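Local atomic coordinates of cleavage and polyadenylation specificity factor 100 KD subunit (Methanosarcina mazei, PDB entry 2XR1), a protein that probably terminates archaeal transcription genome-wide by cleaving nascent RNA endonucleolytically at the polymerase exit channel and then degrading it 5'-3', using two zinc ions. Residues S336-F341 and N369-V374; N406-G411 and P441-Y446; I429-S434 and P504-A509; E591-M596 and K622-E627. All coordinates share one frame; numbering follows the deposited sequence.

Contact 1 (S336-F341 and N369-V374); sequences SAISHF and NKFPRV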
loop_
_atom_site.group_PDB
_atom_site.type_symbol
_atom_site.label_atom_id
_atom_site.label_comp_id
_atom_site.label_asym_id
_atom_site.label_seq_id
_atom_site.Cartn_x
_atom_site.Cartn_y
_atom_site.Cartn_z
ATOM N N SER B 336 9.746 16.323 22.101
ATOM C CA SER B 336 9.099 16.176 20.780
ATOM C C SER B 336 10.127 16.328 19.678
ATOM O O SER B 336 11.016 17.159 19.731
ATOM C CB SER B 336 7.947 17.171 20.573
ATOM O OG SER B 336 8.355 18.557 20.500
ATOM N N ALA B 337 10.033 15.506 18.671
ATOM C CA ALA B 337 11.062 15.517 17.649
ATOM C C ALA B 337 10.459 15.684 16.289
ATOM O O ALA B 337 9.315 15.387 16.046
ATOM C CB ALA B 337 11.921 14.269 17.710
ATOM N N ILE B 338 11.256 16.258 15.439
ATOM C CA ILE B 338 11.057 16.271 14.018
ATOM C C ILE B 338 11.998 15.177 13.507
ATOM O O ILE B 338 13.141 15.082 13.889
ATOM C CB ILE B 338 11.452 17.673 13.457
ATOM C CG1 ILE B 338 10.313 18.654 13.755
ATOM C CG2 ILE B 338 11.709 17.579 11.984
ATOM C CD1 ILE B 338 10.696 20.014 13.498
ATOM N N SER B 339 11.525 14.362 12.614
ATOM C CA SER B 339 12.262 13.198 12.219
ATOM C C SER B 339 12.761 13.347 10.809
ATOM O O SER B 339 11.972 13.413 9.903
ATOM C CB SER B 339 11.346 12.020 12.374
ATOM O OG SER B 339 10.998 11.967 13.762
ATOM N N HIS B 340 14.065 13.446 10.649
ATOM C CA HIS B 340 14.672 13.493 9.341
ATOM C C HIS B 340 15.247 12.116 8.934
ATOM O O HIS B 340 16.057 11.528 9.665
ATOM C CB HIS B 340 15.778 14.560 9.360
ATOM C CG HIS B 340 16.495 14.725 8.069
ATOM N ND1 HIS B 340 17.572 13.948 7.716
ATOM C CD2 HIS B 340 16.300 15.586 7.046
ATOM C CE1 HIS B 340 17.996 14.311 6.519
ATOM N NE2 HIS B 340 17.236 15.299 6.084
ATOM N N PHE B 341 14.843 11.626 7.776
ATOM C CA PHE B 341 15.301 10.349 7.254
ATOM C C PHE B 341 16.077 10.533 5.978
ATOM O O PHE B 341 15.538 11.046 4.978
ATOM C CB PHE B 341 14.128 9.466 6.924
ATOM C CG PHE B 341 13.338 9.053 8.106
ATOM C CD1 PHE B 341 13.663 7.911 8.801
ATOM C CD2 PHE B 341 12.254 9.783 8.522
ATOM C CE1 PHE B 341 12.917 7.502 9.838
ATOM C CE2 PHE B 341 11.504 9.372 9.604
ATOM C CZ PHE B 341 11.849 8.244 10.252
ATOM N N ASN B 369 13.583 23.782 11.108
ATOM C CA ASN B 369 13.361 23.574 9.683
ATOM C C ASN B 369 14.602 23.814 8.807
ATOM O O ASN B 369 14.467 24.166 7.652
ATOM C CB ASN B 369 12.172 24.401 9.224
ATOM C CG ASN B 369 12.393 25.867 9.324
ATOM O OD1 ASN B 369 13.421 26.360 9.865
ATOM N ND2 ASN B 369 11.408 26.626 8.775
ATOM N N LYS B 370 15.801 23.608 9.355
ATOM C CA LYS B 370 17.085 23.696 8.611
ATOM C C LYS B 370 17.652 22.286 8.592
ATOM O O LYS B 370 17.716 21.657 9.627
ATOM C CB LYS B 370 18.048 24.586 9.353
ATOM C CG LYS B 370 18.976 25.403 8.483
ATOM N N PHE B 371 17.977 21.748 7.434
ATOM C CA PHE B 371 18.486 20.368 7.361
ATOM C C PHE B 371 19.511 20.322 6.259
ATOM O O PHE B 371 19.493 21.157 5.407
ATOM C CB PHE B 371 17.380 19.328 7.064
ATOM C CG PHE B 371 16.116 19.522 7.839
ATOM C CD1 PHE B 371 15.996 19.040 9.103
ATOM C CD2 PHE B 371 15.028 20.173 7.269
ATOM C CE1 PHE B 371 14.795 19.195 9.822
ATOM C CE2 PHE B 371 13.866 20.348 7.954
ATOM C CZ PHE B 371 13.736 19.850 9.256
ATOM N N PRO B 372 20.417 19.346 6.264
ATOM C CA PRO B 372 21.382 19.394 5.163
ATOM C C PRO B 372 20.694 19.267 3.825
ATOM O O PRO B 372 21.102 19.976 2.905
ATOM C CB PRO B 372 22.305 18.190 5.433
ATOM C CG PRO B 372 22.156 17.928 6.901
ATOM C CD PRO B 372 20.719 18.263 7.211
ATOM N N ARG B 373 19.659 18.387 3.765
ATOM C CA ARG B 373 18.808 18.195 2.603
ATOM C C ARG B 373 17.385 17.754 2.985
ATOM O O ARG B 373 17.174 17.119 4.018
ATOM C CB ARG B 373 19.459 17.199 1.649
ATOM C CG ARG B 373 20.431 17.866 0.650
ATOM C CD ARG B 373 20.886 16.959 -0.506
ATOM N NE ARG B 373 19.845 16.037 -1.006
ATOM C CZ ARG B 373 20.091 14.974 -1.782
ATOM N NH1 ARG B 373 21.333 14.701 -2.190
ATOM N NH2 ARG B 373 19.082 14.176 -2.159
ATOM N N VAL B 374 16.387 18.154 2.201
ATOM C CA VAL B 374 14.977 17.736 2.404
ATOM C C VAL B 374 14.233 17.774 1.091
ATOM O O VAL B 374 13.997 18.836 0.582
ATOM C CB VAL B 374 14.107 18.717 3.209
ATOM C CG1 VAL B 374 13.083 17.923 4.043
ATOM C CG2 VAL B 374 14.915 19.630 4.021
#

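Contact 2 (N406-G411 and P441-Y446); sequences NTIERG and PEVPVY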
loop_
_atom_site.group_PDB
_atom_site.type_symbol
_atom_site.label_atom_id
_atom_site.label_comp_id
_atom_site.label_asym_id
_atom_site.label_seq_id
_atom_site.Cartn_x
_atom_site.Cartn_y
_atom_site.Cartn_z
ATOM N N ASN B 406 -11.016 36.870 37.410
ATOM C CA ASN B 406 -12.426 37.177 37.544
ATOM C C ASN B 406 -13.140 36.011 38.217
ATOM O O ASN B 406 -13.878 36.236 39.161
ATOM C CB ASN B 406 -13.078 37.563 36.195
ATOM C CG ASN B 406 -12.551 38.902 35.618
ATOM O OD1 ASN B 406 -12.104 39.796 36.350
ATOM N ND2 ASN B 406 -12.621 39.031 34.278
ATOM N N THR B 407 -12.886 34.778 37.789
ATOM C CA THR B 407 -13.533 33.624 38.424
ATOM C C THR B 407 -13.275 33.567 39.928
ATOM O O THR B 407 -14.159 33.220 40.688
ATOM C CB THR B 407 -13.060 32.267 37.873
ATOM O OG1 THR B 407 -13.421 32.120 36.495
ATOM C CG2 THR B 407 -13.699 31.152 38.656
ATOM N N ILE B 408 -12.058 33.878 40.365
ATOM C CA ILE B 408 -11.737 33.738 41.782
ATOM C C ILE B 408 -12.340 34.885 42.581
ATOM O O ILE B 408 -12.978 34.677 43.612
ATOM C CB ILE B 408 -10.219 33.670 42.025
ATOM C CG1 ILE B 408 -9.630 32.367 41.482
ATOM C CG2 ILE B 408 -9.922 33.787 43.506
ATOM C CD1 ILE B 408 -10.483 31.156 41.706
ATOM N N GLU B 409 -12.144 36.102 42.099
ATOM C CA GLU B 409 -12.603 37.268 42.812
ATOM C C GLU B 409 -14.114 37.235 43.048
ATOM O O GLU B 409 -14.608 37.890 43.973
ATOM C CB GLU B 409 -12.208 38.535 42.064
ATOM C CG GLU B 409 -10.820 39.040 42.407
ATOM C CD GLU B 409 -10.567 40.428 41.838
ATOM O OE1 GLU B 409 -11.345 41.365 42.140
ATOM O OE2 GLU B 409 -9.591 40.588 41.080
ATOM N N ARG B 410 -14.850 36.487 42.227
ATOM C CA ARG B 410 -16.290 36.336 42.428
ATOM C C ARG B 410 -16.666 34.993 43.094
ATOM O O ARG B 410 -17.833 34.596 43.081
ATOM C CB ARG B 410 -17.031 36.541 41.099
ATOM C CG ARG B 410 -17.149 35.302 40.223
ATOM C CD ARG B 410 -17.266 35.651 38.748
ATOM N NE ARG B 410 -17.668 34.496 37.953
ATOM C CZ ARG B 410 -17.213 34.207 36.735
ATOM N NH1 ARG B 410 -16.290 34.968 36.153
ATOM N NH2 ARG B 410 -17.664 33.120 36.104
ATOM N N GLY B 411 -15.683 34.300 43.667
ATOM C CA GLY B 411 -15.940 33.107 44.484
ATOM C C GLY B 411 -16.079 31.776 43.768
ATOM O O GLY B 411 -16.330 30.753 44.382
ATOM N N PRO B 441 -5.285 36.006 42.290
ATOM C CA PRO B 441 -5.162 35.953 43.771
ATOM C C PRO B 441 -4.514 34.669 44.279
ATOM O O PRO B 441 -4.655 33.628 43.649
ATOM C CB PRO B 441 -6.614 36.015 44.253
ATOM C CG PRO B 441 -7.388 36.549 43.084
ATOM C CD PRO B 441 -6.694 36.008 41.863
ATOM N N GLU B 442 -3.815 34.735 45.410
ATOM C CA GLU B 442 -3.159 33.537 45.947
ATOM C C GLU B 442 -4.244 32.525 46.334
ATOM O O GLU B 442 -5.088 32.782 47.192
ATOM C CB GLU B 442 -2.207 33.840 47.113
ATOM C CG GLU B 442 -1.401 35.156 46.954
ATOM C CD GLU B 442 -0.081 35.184 47.733
ATOM O OE1 GLU B 442 -0.103 34.937 48.969
ATOM O OE2 GLU B 442 0.972 35.464 47.086
ATOM N N VAL B 443 -4.212 31.391 45.643
ATOM C CA VAL B 443 -5.250 30.373 45.691
ATOM C C VAL B 443 -4.575 29.075 45.222
ATOM O O VAL B 443 -3.592 29.135 44.483
ATOM C CB VAL B 443 -6.455 30.763 44.773
ATOM C CG1 VAL B 443 -6.302 30.208 43.354
ATOM C CG2 VAL B 443 -7.720 30.282 45.343
ATOM N N PRO B 444 -5.059 27.914 45.691
ATOM C CA PRO B 444 -4.445 26.608 45.381
ATOM C C PRO B 444 -4.710 26.137 43.972
ATOM O O PRO B 444 -5.857 26.082 43.544
ATOM C CB PRO B 444 -5.103 25.645 46.373
ATOM C CG PRO B 444 -6.260 26.396 46.986
ATOM C CD PRO B 444 -6.001 27.844 46.821
ATOM N N VAL B 445 -3.651 25.806 43.247
ATOM C CA VAL B 445 -3.782 25.249 41.913
ATOM C C VAL B 445 -3.600 23.740 42.018
ATOM O O VAL B 445 -2.474 23.256 42.093
ATOM C CB VAL B 445 -2.731 25.843 40.988
ATOM C CG1 VAL B 445 -2.846 25.260 39.589
ATOM C CG2 VAL B 445 -2.867 27.351 40.988
ATOM N N TYR B 446 -4.716 23.010 42.067
ATOM C CA TYR B 446 -4.676 21.550 42.188
ATOM C C TYR B 446 -4.330 20.945 40.836
ATOM O O TYR B 446 -4.697 21.493 39.807
ATOM C CB TYR B 446 -5.997 20.991 42.701
ATOM C CG TYR B 446 -6.385 21.526 44.048
ATOM C CD1 TYR B 446 -5.877 20.980 45.204
ATOM C CD2 TYR B 446 -7.264 22.596 44.172
ATOM C CE1 TYR B 446 -6.244 21.490 46.484
ATOM C CE2 TYR B 446 -7.628 23.112 45.427
ATOM C CZ TYR B 446 -7.119 22.550 46.567
ATOM O OH TYR B 446 -7.471 23.054 47.796
#

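Contact 3 (I429-S434 and P504-A509); sequences IVLEES and PCVILA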
loop_
_atom_site.group_PDB
_atom_site.type_symbol
_atom_site.label_atom_id
_atom_site.label_comp_id
_atom_site.label_asym_id
_atom_site.label_seq_id
_atom_site.Cartn_x
_atom_site.Cartn_y
_atom_site.Cartn_z
ATOM N N ILE B 429 3.110 27.490 34.271
ATOM C CA ILE B 429 4.112 28.556 34.264
ATOM C C ILE B 429 3.450 29.913 34.268
ATOM O O ILE B 429 3.934 30.832 34.912
ATOM C CB ILE B 429 5.060 28.472 33.060
ATOM C CG1 ILE B 429 6.050 27.338 33.284
ATOM C CG2 ILE B 429 5.854 29.787 32.893
ATOM C CD1 ILE B 429 6.711 26.906 32.014
ATOM N N VAL B 430 2.336 30.029 33.567
ATOM C CA VAL B 430 1.590 31.264 33.555
ATOM C C VAL B 430 0.979 31.543 34.932
ATOM O O VAL B 430 1.077 32.670 35.438
ATOM C CB VAL B 430 0.557 31.259 32.409
ATOM C CG1 VAL B 430 -0.478 32.331 32.605
ATOM C CG2 VAL B 430 1.282 31.463 31.104
ATOM N N LEU B 431 0.380 30.520 35.539
ATOM C CA LEU B 431 -0.320 30.690 36.820
ATOM C C LEU B 431 0.643 31.067 37.944
ATOM O O LEU B 431 0.425 32.052 38.631
ATOM C CB LEU B 431 -1.105 29.436 37.187
ATOM C CG LEU B 431 -2.302 29.151 36.279
ATOM C CD1 LEU B 431 -2.783 27.753 36.470
ATOM C CD2 LEU B 431 -3.439 30.108 36.535
ATOM N N GLU B 432 1.729 30.324 38.112
ATOM C CA GLU B 432 2.663 30.627 39.187
ATOM C C GLU B 432 3.169 32.069 39.104
ATOM O O GLU B 432 3.276 32.748 40.120
ATOM C CB GLU B 432 3.833 29.619 39.229
ATOM C CG GLU B 432 5.228 30.109 38.666
ATOM C CD GLU B 432 6.111 30.816 39.707
ATOM O OE1 GLU B 432 6.148 30.375 40.872
ATOM O OE2 GLU B 432 6.805 31.798 39.353
ATOM N N GLU B 433 3.458 32.531 37.895
ATOM C CA GLU B 433 3.965 33.876 37.681
ATOM C C GLU B 433 2.886 34.871 38.025
ATOM O O GLU B 433 3.149 35.879 38.667
ATOM C CB GLU B 433 4.367 34.060 36.224
ATOM C CG GLU B 433 5.093 35.370 35.917
ATOM C CD GLU B 433 5.751 35.354 34.539
ATOM O OE1 GLU B 433 5.029 35.142 33.534
ATOM O OE2 GLU B 433 6.990 35.530 34.455
ATOM N N SER B 434 1.663 34.576 37.609
ATOM C CA SER B 434 0.570 35.492 37.804
ATOM C C SER B 434 0.309 35.670 39.276
ATOM O O SER B 434 0.197 36.792 39.741
ATOM C CB SER B 434 -0.693 34.985 37.116
ATOM O OG SER B 434 -0.418 34.530 35.819
ATOM N N PRO B 504 -12.775 28.696 46.475
ATOM C CA PRO B 504 -12.209 29.248 45.224
ATOM C C PRO B 504 -10.804 28.781 44.968
ATOM O O PRO B 504 -9.963 28.904 45.830
ATOM C CB PRO B 504 -12.204 30.756 45.465
ATOM C CG PRO B 504 -13.204 30.979 46.543
ATOM C CD PRO B 504 -13.165 29.763 47.420
ATOM N N CYS B 505 -10.552 28.255 43.779
ATOM C CA CYS B 505 -9.261 27.674 43.457
ATOM C C CYS B 505 -9.151 27.474 41.947
ATOM O O CYS B 505 -10.040 27.905 41.202
ATOM C CB CYS B 505 -9.111 26.339 44.201
ATOM S SG CYS B 505 -10.374 25.116 43.728
ATOM N N VAL B 506 -8.060 26.849 41.504
ATOM C CA VAL B 506 -7.895 26.465 40.100
ATOM C C VAL B 506 -7.626 24.968 40.038
ATOM O O VAL B 506 -6.849 24.439 40.833
ATOM C CB VAL B 506 -6.706 27.190 39.427
ATOM C CG1 VAL B 506 -6.381 26.545 38.124
ATOM C CG2 VAL B 506 -6.973 28.639 39.220
ATOM N N ILE B 507 -8.243 24.283 39.091
ATOM C CA ILE B 507 -8.002 22.860 38.919
ATOM C C ILE B 507 -7.482 22.544 37.505
ATOM O O ILE B 507 -8.220 22.687 36.530
ATOM C CB ILE B 507 -9.276 22.055 39.217
ATOM C CG1 ILE B 507 -9.789 22.446 40.605
ATOM C CG2 ILE B 507 -9.011 20.558 39.157
ATOM C CD1 ILE B 507 -10.928 21.633 41.079
ATOM N N LEU B 508 -6.213 22.152 37.405
ATOM C CA LEU B 508 -5.717 21.494 36.205
ATOM C C LEU B 508 -5.998 20.022 36.383
ATOM O O LEU B 508 -5.655 19.448 37.404
ATOM C CB LEU B 508 -4.229 21.737 35.998
ATOM C CG LEU B 508 -3.931 23.004 35.181
ATOM C CD1 LEU B 508 -5.016 24.012 35.365
ATOM C CD2 LEU B 508 -2.585 23.631 35.524
ATOM N N ALA B 509 -6.674 19.417 35.426
ATOM C CA ALA B 509 -7.052 18.022 35.571
ATOM C C ALA B 509 -7.207 17.384 34.221
ATOM O O ALA B 509 -7.542 18.048 33.225
ATOM C CB ALA B 509 -8.337 17.877 36.363
#

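Contact 4 (E591-M596 and K622-E627); sequences EYVKRM and KKLKIE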
loop_
_atom_site.group_PDB
_atom_site.type_symbol
_atom_site.label_atom_id
_atom_site.label_comp_id
_atom_site.label_asym_id
_atom_site.label_seq_id
_atom_site.Cartn_x
_atom_site.Cartn_y
_atom_site.Cartn_z
ATOM N N GLU B 591 4.723 29.495 7.782
ATOM C CA GLU B 591 6.054 30.052 7.923
ATOM C C GLU B 591 7.085 28.905 7.977
ATOM O O GLU B 591 8.140 28.996 7.351
ATOM C CB GLU B 591 6.132 30.989 9.147
ATOM C CG GLU B 591 5.380 32.341 9.000
ATOM C CD GLU B 591 5.285 33.206 10.340
ATOM O OE1 GLU B 591 5.303 32.605 11.475
ATOM O OE2 GLU B 591 5.202 34.503 10.248
ATOM N N TYR B 592 6.731 27.812 8.651
ATOM C CA TYR B 592 7.611 26.649 8.791
ATOM C C TYR B 592 8.074 26.089 7.456
ATOM O O TYR B 592 9.262 25.803 7.281
ATOM C CB TYR B 592 6.919 25.519 9.527
ATOM C CG TYR B 592 7.826 24.342 9.828
ATOM C CD1 TYR B 592 8.724 24.396 10.875
ATOM C CD2 TYR B 592 7.746 23.175 9.103
ATOM C CE1 TYR B 592 9.532 23.347 11.195
ATOM C CE2 TYR B 592 8.580 22.111 9.387
ATOM C CZ TYR B 592 9.482 22.220 10.455
ATOM O OH TYR B 592 10.343 21.184 10.763
ATOM N N VAL B 593 7.122 25.901 6.547
ATOM C CA VAL B 593 7.417 25.402 5.209
ATOM C C VAL B 593 8.072 26.478 4.397
ATOM O O VAL B 593 9.092 26.244 3.789
ATOM C CB VAL B 593 6.164 24.905 4.475
ATOM C CG1 VAL B 593 6.549 24.195 3.186
ATOM C CG2 VAL B 593 5.424 23.947 5.320
ATOM N N LYS B 594 7.503 27.673 4.415
ATOM C CA LYS B 594 8.034 28.827 3.628
ATOM C C LYS B 594 9.525 29.114 3.879
ATOM O O LYS B 594 10.278 29.424 2.965
ATOM C CB LYS B 594 7.234 30.103 3.960
ATOM C CG LYS B 594 7.695 31.334 3.195
ATOM C CD LYS B 594 6.725 32.520 3.215
ATOM C CE LYS B 594 7.169 33.525 2.134
ATOM N NZ LYS B 594 6.173 34.597 1.700
ATOM N N ARG B 595 9.909 29.061 5.143
ATOM C CA ARG B 595 11.271 29.366 5.570
ATOM C C ARG B 595 12.182 28.103 5.669
ATOM O O ARG B 595 13.374 28.222 5.982
ATOM C CB ARG B 595 11.240 30.061 6.924
ATOM C CG ARG B 595 11.297 31.490 6.830
ATOM C CD ARG B 595 10.013 32.179 7.056
ATOM N NE ARG B 595 9.733 32.384 8.463
ATOM C CZ ARG B 595 8.999 33.390 8.948
ATOM N NH1 ARG B 595 8.521 34.332 8.158
ATOM N NH2 ARG B 595 8.730 33.454 10.251
ATOM N N MET B 596 11.634 26.922 5.384
ATOM C CA MET B 596 12.443 25.704 5.372
ATOM C C MET B 596 13.648 25.837 4.400
ATOM O O MET B 596 13.518 26.391 3.293
ATOM C CB MET B 596 11.605 24.496 4.982
ATOM C CG MET B 596 12.269 23.222 5.349
ATOM S SD MET B 596 11.204 21.798 5.233
ATOM C CE MET B 596 10.192 22.026 6.702
ATOM N N LYS B 622 -0.562 27.113 -3.483
ATOM C CA LYS B 622 -0.923 28.422 -4.024
ATOM C C LYS B 622 0.097 29.504 -3.637
ATOM O O LYS B 622 0.634 30.164 -4.501
ATOM C CB LYS B 622 -2.340 28.820 -3.559
ATOM C CG LYS B 622 -2.966 30.010 -4.291
ATOM N N LYS B 623 0.358 29.680 -2.346
ATOM C CA LYS B 623 1.251 30.753 -1.910
ATOM C C LYS B 623 2.720 30.484 -2.233
ATOM O O LYS B 623 3.426 31.356 -2.744
ATOM C CB LYS B 623 1.083 31.042 -0.428
ATOM C CG LYS B 623 -0.126 31.941 -0.143
ATOM N N LEU B 624 3.165 29.257 -1.980
ATOM C CA LEU B 624 4.589 28.959 -2.048
ATOM C C LEU B 624 5.017 28.230 -3.303
ATOM O O LEU B 624 6.200 28.046 -3.526
ATOM C CB LEU B 624 4.999 28.163 -0.826
ATOM C CG LEU B 624 4.632 28.853 0.479
ATOM C CD1 LEU B 624 4.801 27.863 1.630
ATOM C CD2 LEU B 624 5.468 30.143 0.652
ATOM N N LYS B 625 4.063 27.823 -4.119
ATOM C CA LYS B 625 4.340 27.092 -5.345
ATOM C C LYS B 625 4.995 25.736 -5.104
ATOM O O LYS B 625 5.588 25.176 -5.998
ATOM C CB LYS B 625 5.161 27.939 -6.335
ATOM C CG LYS B 625 4.336 28.972 -7.105
ATOM N N ILE B 626 4.872 25.175 -3.918
ATOM C CA ILE B 626 5.388 23.820 -3.683
ATOM C C ILE B 626 4.247 22.810 -3.893
ATOM O O ILE B 626 3.185 22.945 -3.341
ATOM C CB ILE B 626 5.887 23.683 -2.230
ATOM C CG1 ILE B 626 7.003 24.654 -1.941
ATOM C CG2 ILE B 626 6.353 22.282 -1.932
ATOM C CD1 ILE B 626 7.238 24.787 -0.457
ATOM N N GLU B 627 4.444 21.786 -4.691
ATOM C CA GLU B 627 3.377 20.791 -4.867
ATOM C C GLU B 627 2.986 20.103 -3.555
ATOM O O GLU B 627 3.804 19.389 -2.934
ATOM C CB GLU B 627 3.815 19.733 -5.845
ATOM C CG GLU B 627 2.731 18.761 -6.208
ATOM C CD GLU B 627 3.204 17.752 -7.238
ATOM O OE1 GLU B 627 3.446 18.151 -8.414
ATOM O OE2 GLU B 627 3.361 16.559 -6.864
#

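Contact 1 (S336-F341 and N369-V374)
The nearest CA atoms across the contact are those of His340 and Phe371, 8.1 Å apart, where strand 337-343 faces the irregular loop 369-374. The one hydrogen bond between the segments runs from His340 NE2 to Arg373 O at 2.8 Å. The carbonyl oxygen lies in the imidazole plane and meets the N-H at 156°; a flat ring with an N-H at its edge can reach across from the strand to a backbone carbonyl, which suits histidine here. With CG anti to the backbone N (chi1 -180°), the ring extends toward the loop. This strand belongs to a mixed sheet of the metallo-beta-lactamase fold, and the loop leads from strand 348-352 to strand 376-380 of the same sheet. The planes of the His340 and Phe371 rings are 21° from parallel but offset, so that little of one lies over the other, and His340 CD2 comes to 3.9 Å from Phe371 CB instead. The far end of the phenyl ring serves Ile338, whose CG2 branch lies 4.1 Å from Phe371 CZ, the two side chains crossing near a right angle. Tyr592 of helix 586-594 touches both Ile338 and Phe371, while the guanidinium of Arg373 turns away to a salt bridge with Glu375.

Contact 2 (N406-G411 and P441-Y446)
Ile408 and Pro441 make the central contact, the CG2 methyl of the isoleucine lying 3.8 Å from Pro441 CG. The two side chains point antiparallel as they pass, and Pro441 CB also lies close to the same methyl, at 4.1 Å. The other branch of Ile408 serves a second partner: its CG1 comes to 4.4 Å from Val443 CG1. A beta-branched residue suits this place because its two arms diverge from CB, and chi1 of -69° sets CG2 anti to the backbone N, on the proline side. At the exposed side, the aliphatic part of Glu409 adds its CG, 4.3 Å from Pro441 CG. All this is apolar packing in the beta-CASP region, where the C-terminal end of helix 393-409 meets the loop leading into strand 445-448 of a parallel sheet. Helix 393-409 ends here: Arg410 is the first residue to leave the helical conformation, and Gly411 follows with phi 85°, a backbone shape that glycine adopts easily. Farther out, Thr407 OG1 bonds to Thr533 OG1, and Arg410 forms a salt bridge with Glu573. On the other segment, Pro444 and Tyr446 pair through their backbones with Val506 of the neighbouring strand.

Contact 3 (I429-S434 and P504-A509)
Leu431 projects from helix 423-436 onto strand 506-509, and one of its methyls, CD1, makes both contacts across the interface. That methyl lies 4.1 Å from Val506 CG1 and 4.2 Å from Leu508 CD2, placed between two strand residues that point to the same side because they are two positions apart. Leu431 and Val506 are set at a slant to each other, so they meet through branch ends and not along their lengths. In Leu431, CG anti to the carbonyl carbon (chi1 -68°) aims the isobutyl group at the sheet, and CD1 anti to CA (chi2 165°) extends that methyl toward the strand; Val506 turns CG1 anti to the backbone N (chi1 167°), and this is the methyl that receives the leucine. A long, branched leucine suits the helix side, where the backbones are well separated: the nearest CA atoms, those of Leu431 and Val506, are 9.3 Å apart. Valine, with its broad but short beta-branched side chain, suits an extended strand.

The arrangement is a helix packed on a face of the parallel sheet in the beta-CASP region. Val445 of the adjacent strand 445-448 touches both Leu431 and Val506, and Val404 of helix 393-409 also reaches Val506. On the opposite side of strand 506-509, Ile507 and Ala509 pack against helix 518-526. All three touching residues are buried hydrocarbon and no hydrogen bond crosses between the segments, so the contact depends on van der Waals packing and exclusion of water, with little directional constraint on its partners.

Contact 4 (E591-M596 and K622-E627)
Lys594 and Leu624 make the closest apolar contact, with Lys594 CG 3.6 Å from Leu624 CD2. The lysine takes part through its methylenes: the chain is extended, CG anti to the backbone N (chi1 -179°), and from CB to CE it runs past CD2, the lysine and leucine side chains crossing at about a right angle. Lysine suits this exposed position because its hydrocarbon shaft can cover a leucine while the residue stays in solvent. The other methyl, Leu624 CD1, is turned to the backbone of the opposing helix, 3.9 Å from Lys594 CA, and lies 4.3 Å from Val593 CB. Leucine's forked end thus meets two successive residues.

Deeper in, Val593 CG1 meets Ile626 CD1 at 3.8 Å, the two side chains crossing at a slant. Ile626 reaches across with its CD1 end to the shorter valine.

No hydrogen bond or salt bridge joins the segments; Glu627, for instance, pairs with Arg602. Arg595 N bonds to Glu591 O at 2.8 Å, and the Arg595 guanidinium lies with one face over Glu591 CB. The ion pair between their side chains is long, and Glu591 OE2 has a further partner in Arg587.

In the C-terminal part of the metallo-beta-lactamase region, the contact joins the last turn of helix 586-594 to the place where the chain leaves helix 610-624, with Lys625 at a phi of 63°. Both Val593 and Ile626 rest on Val603, and Glu627 pairs through its backbone with that same residue, so the two segments meet over strand 602-606, next to the outermost strand 627-630.

Contacts 1 and 4 lie on the metallo-beta-lactamase part of the chain, their centres about 16 Å apart, and they touch: Asn369 ND2 is 2.7 Å from Tyr592 O, probably a hydrogen bond that ties loop 369-374 to helix 586-594. Contacts 2 and 3 form the beta-CASP pair, with centres about 8 Å apart; Tyr446 N lies 2.8 Å from Val506 O, a probable hydrogen bond between neighbouring strands of one sheet. Between the pairs the nearest atoms stay at least about 14 Å apart, as for contacts 1 and 3. Contact 1 comes near the active site: the Ile338 side chain is about 12 Å from a bound zinc and about 8 Å from that of zinc ligand His332.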